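Local coordinates for protein putative adenosine kinase (Schistosoma mansoni, PDB 3VAS) that catalyses, as an adenosine kinase of the ribokinase-like family, the ATP-dependent phosphorylation of adenosine to AMP, at residues G25-I37 against A80-Q92. Sequence-based numbering, arbitrary orientation.
With ADN (adenosine), chain C.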
# COMPACT_ATOMS: atom_id res chain seq x y z
N GLY A 25 17.48 2.54 8.74
CA GLY A 25 16.29 3.36 8.87
C GLY A 25 16.17 4.41 7.78
O GLY A 25 15.56 5.46 7.99
N TYR A 26 16.75 4.13 6.62
CA TYR A 26 16.67 5.03 5.47
C TYR A 26 15.23 5.18 4.99
O TYR A 26 14.83 6.25 4.53
CB TYR A 26 17.55 4.49 4.34
CG TYR A 26 17.85 5.48 3.25
CD1 TYR A 26 18.91 6.37 3.37
CD2 TYR A 26 17.08 5.53 2.09
CE1 TYR A 26 19.20 7.27 2.37
CE2 TYR A 26 17.37 6.43 1.09
CZ TYR A 26 18.42 7.30 1.23
OH TYR A 26 18.71 8.20 0.23
N VAL A 27 14.46 4.09 5.10
CA VAL A 27 13.08 4.04 4.64
C VAL A 27 12.13 3.85 5.82
O VAL A 27 12.31 2.93 6.63
CB VAL A 27 12.86 2.86 3.65
CG1 VAL A 27 11.39 2.76 3.27
CG2 VAL A 27 13.73 3.03 2.42
N PHE A 28 11.13 4.71 5.91
CA PHE A 28 10.15 4.64 7.00
C PHE A 28 8.74 4.48 6.45
O PHE A 28 8.34 5.18 5.53
CB PHE A 28 10.22 5.91 7.86
CG PHE A 28 9.19 5.95 8.97
CD1 PHE A 28 9.52 5.51 10.25
CD2 PHE A 28 7.91 6.43 8.74
CE1 PHE A 28 8.58 5.54 11.27
CE2 PHE A 28 6.97 6.46 9.75
CZ PHE A 28 7.31 6.02 11.02
N GLY A 29 7.98 3.56 7.04
CA GLY A 29 6.57 3.44 6.74
C GLY A 29 5.73 3.49 8.00
O GLY A 29 6.18 3.07 9.07
N MET A 30 4.52 4.02 7.89
CA MET A 30 3.52 3.86 8.94
C MET A 30 2.22 3.41 8.29
O MET A 30 1.90 3.85 7.19
CB MET A 30 3.31 5.15 9.76
CG MET A 30 2.74 6.33 8.98
SD MET A 30 2.13 7.67 10.04
CE MET A 30 0.48 7.12 10.41
N GLY A 31 1.48 2.52 8.95
CA GLY A 31 0.25 2.02 8.36
C GLY A 31 -0.64 1.17 9.24
O GLY A 31 -0.56 1.20 10.47
N ASN A 32 -1.50 0.40 8.59
CA ASN A 32 -2.42 -0.50 9.28
C ASN A 32 -1.94 -1.95 9.18
O ASN A 32 -2.04 -2.57 8.12
CB ASN A 32 -3.83 -0.36 8.70
CG ASN A 32 -4.25 1.09 8.52
OD1 ASN A 32 -3.88 1.96 9.31
ND2 ASN A 32 -5.02 1.37 7.47
N PRO A 33 -1.38 -2.49 10.27
CA PRO A 33 -0.94 -3.88 10.18
C PRO A 33 -2.12 -4.81 10.37
O PRO A 33 -2.81 -4.74 11.40
CB PRO A 33 0.07 -4.00 11.33
CG PRO A 33 -0.33 -2.96 12.31
CD PRO A 33 -1.05 -1.86 11.56
N LEU A 34 -2.39 -5.64 9.38
CA LEU A 34 -3.61 -6.44 9.37
C LEU A 34 -3.31 -7.91 9.08
O LEU A 34 -2.33 -8.25 8.42
CB LEU A 34 -4.58 -5.91 8.31
CG LEU A 34 -4.96 -4.42 8.37
CD1 LEU A 34 -5.67 -4.00 7.09
CD2 LEU A 34 -5.84 -4.14 9.59
N LEU A 35 -4.18 -8.78 9.59
CA LEU A 35 -4.08 -10.19 9.24
C LEU A 35 -5.00 -10.48 8.06
O LEU A 35 -6.20 -10.20 8.11
CB LEU A 35 -4.47 -11.06 10.44
CG LEU A 35 -4.35 -12.57 10.21
CD1 LEU A 35 -2.88 -12.99 10.22
CD2 LEU A 35 -5.14 -13.34 11.24
N ASP A 36 -4.43 -11.02 6.98
CA ASP A 36 -5.23 -11.47 5.85
C ASP A 36 -5.80 -12.86 6.11
O ASP A 36 -5.09 -13.78 6.52
CB ASP A 36 -4.42 -11.47 4.55
CG ASP A 36 -4.13 -10.07 4.03
OD1 ASP A 36 -4.70 -9.10 4.59
OD2 ASP A 36 -3.36 -9.94 3.06
N ILE A 37 -7.10 -13.01 5.87
CA ILE A 37 -7.73 -14.31 5.98
C ILE A 37 -8.26 -14.71 4.60
O ILE A 37 -9.32 -14.27 4.17
CB ILE A 37 -8.86 -14.30 7.02
CG1 ILE A 37 -8.36 -13.70 8.33
CG2 ILE A 37 -9.42 -15.71 7.22
CD1 ILE A 37 -9.39 -13.72 9.44
N ALA A 80 0.19 -12.45 7.23
CA ALA A 80 0.32 -11.03 7.55
C ALA A 80 0.03 -10.16 6.33
O ALA A 80 0.48 -10.44 5.22
CB ALA A 80 1.72 -10.74 8.08
N GLY A 81 -0.75 -9.10 6.56
CA GLY A 81 -1.13 -8.18 5.49
C GLY A 81 -0.94 -6.73 5.88
O GLY A 81 -0.10 -6.41 6.73
N GLY A 82 -1.72 -5.85 5.27
CA GLY A 82 -1.54 -4.42 5.44
C GLY A 82 -0.73 -3.83 4.30
O GLY A 82 0.43 -4.20 4.09
N ALA A 83 -1.35 -2.92 3.55
CA ALA A 83 -0.77 -2.41 2.31
C ALA A 83 0.61 -1.77 2.50
O ALA A 83 1.56 -2.11 1.79
CB ALA A 83 -1.72 -1.42 1.64
N THR A 84 0.72 -0.85 3.46
CA THR A 84 1.98 -0.17 3.71
C THR A 84 3.04 -1.15 4.20
O THR A 84 4.19 -1.10 3.76
CB THR A 84 1.83 0.97 4.74
OG1 THR A 84 0.86 1.92 4.29
CG2 THR A 84 3.17 1.68 4.97
N LEU A 85 2.64 -2.04 5.09
CA LEU A 85 3.55 -3.02 5.65
C LEU A 85 4.07 -3.98 4.58
O LEU A 85 5.26 -4.29 4.55
CB LEU A 85 2.90 -3.78 6.82
CG LEU A 85 3.75 -4.89 7.45
CD1 LEU A 85 5.12 -4.36 7.89
CD2 LEU A 85 3.03 -5.57 8.62
N ASN A 86 3.18 -4.43 3.69
CA ASN A 86 3.58 -5.27 2.56
C ASN A 86 4.71 -4.62 1.75
O ASN A 86 5.74 -5.24 1.48
CB ASN A 86 2.40 -5.55 1.62
CG ASN A 86 1.39 -6.54 2.19
OD1 ASN A 86 1.65 -7.23 3.18
ND2 ASN A 86 0.23 -6.63 1.54
N THR A 87 4.51 -3.36 1.39
CA THR A 87 5.46 -2.61 0.57
C THR A 87 6.80 -2.41 1.28
O THR A 87 7.86 -2.68 0.73
CB THR A 87 4.87 -1.25 0.16
OG1 THR A 87 3.78 -1.46 -0.74
CG2 THR A 87 5.92 -0.39 -0.54
N VAL A 88 6.74 -1.93 2.52
CA VAL A 88 7.95 -1.62 3.27
C VAL A 88 8.78 -2.86 3.59
O VAL A 88 10.01 -2.83 3.49
CB VAL A 88 7.62 -0.83 4.55
CG1 VAL A 88 8.83 -0.74 5.47
CG2 VAL A 88 7.11 0.55 4.17
N LYS A 89 8.13 -3.95 3.96
CA LYS A 89 8.89 -5.15 4.29
C LYS A 89 9.49 -5.80 3.04
O LYS A 89 10.53 -6.45 3.11
CB LYS A 89 8.07 -6.14 5.12
CG LYS A 89 6.98 -6.89 4.39
CD LYS A 89 6.15 -7.72 5.38
CE LYS A 89 5.24 -8.70 4.67
NZ LYS A 89 4.45 -9.52 5.64
N MET A 90 8.84 -5.62 1.89
CA MET A 90 9.43 -6.14 0.66
C MET A 90 10.60 -5.26 0.20
O MET A 90 11.58 -5.78 -0.34
CB MET A 90 8.40 -6.30 -0.46
CG MET A 90 8.98 -6.99 -1.70
SD MET A 90 7.74 -7.41 -2.94
CE MET A 90 8.70 -8.43 -4.07
N ILE A 91 10.51 -3.95 0.41
CA ILE A 91 11.65 -3.08 0.15
C ILE A 91 12.85 -3.59 0.96
O ILE A 91 13.96 -3.69 0.46
CB ILE A 91 11.38 -1.62 0.55
CG1 ILE A 91 10.29 -1.01 -0.34
CG2 ILE A 91 12.65 -0.78 0.46
CD1 ILE A 91 9.93 0.41 0.03
N GLN A 92 12.58 -3.92 2.22
CA GLN A 92 13.59 -4.46 3.12
C GLN A 92 14.14 -5.80 2.62
O GLN A 92 15.34 -6.04 2.64
CB GLN A 92 13.00 -4.61 4.53
CG GLN A 92 13.91 -5.33 5.53
CD GLN A 92 15.16 -4.54 5.86
OE1 GLN A 92 15.08 -3.38 6.26
NE2 GLN A 92 16.32 -5.17 5.70
O5' ADN C . -3.06 -4.85 -1.49
C5' ADN C . -3.58 -5.98 -0.80
C4' ADN C . -3.45 -5.82 0.69
O4' ADN C . -4.25 -4.71 1.13
C3' ADN C . -3.90 -7.01 1.55
O3' ADN C . -2.75 -7.66 2.10
C2' ADN C . -4.72 -6.38 2.69
O2' ADN C . -4.35 -6.79 3.98
C1' ADN C . -4.48 -4.88 2.49
N9 ADN C . -5.60 -4.03 2.91
C8 ADN C . -6.88 -4.21 2.64
N7 ADN C . -7.63 -3.12 3.29
C5 ADN C . -6.69 -2.28 3.96
C6 ADN C . -6.85 -1.12 4.72
N6 ADN C . -8.16 -0.58 4.94
N1 ADN C . -5.73 -0.51 5.27
C2 ADN C . -4.48 -1.02 5.07
N3 ADN C . -4.32 -2.15 4.31
C4 ADN C . -5.46 -2.78 3.76
O HOH W 1 0.30 -1.71 6.69
O HOH W 2 -1.01 -11.23 2.76
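G81 and L34 meet where two strands of the ribokinase fold converge on the nucleoside site, and the glycine pair G81-G82, characteristic of pfkB-family kinases, opens helix 83-92 against adenosine. It exemplifies how residues without side chains, here G29, G31 and G82, let helix and strand close beside a ligand. The backbone link is a single hydrogen bond, G81 N to L34 O at 2.6 Å, beside the antiparallel non-hydrogen-bonded pair L35 and A80. G82, the N-cap residue, lies so close to the loop residue N32 that its CA touches N32 O in a CA-H...O contact.

Apolar packing carries the rest of the helix, which runs nearly antiparallel to strand 27-31 (160°). V88 CG2 sits 3.9 Å from G29 CA, and the T84 side chain covers G31 CA. With its CG2 turned anti to the backbone N, T84 lays that methyl against M30 O, while its OG1 bonds to A185 N. V27 meets I91, P33 meets L85, and L34 CD1 lies over the face of the base near C4.

Polar contacts gather around adenosine. N32 ND2 donates to N1 of the base nearly straight (166°), its OD1 being held by T191; A83 N reaches N3 from the helix start. The ribose hydroxyls donate to D36, O3' to OD2 and O2' to OD1, the latter at a doubtfully short distance. G82 N and N86 ND2 add bonds to O2' and O3'. One water accepts from L85 N and gives a weak hydrogen bond to N32 O; a second also bridges the segments, donating to D36 OD2 at 2.7 Å and to A80 O at 3.0 Å.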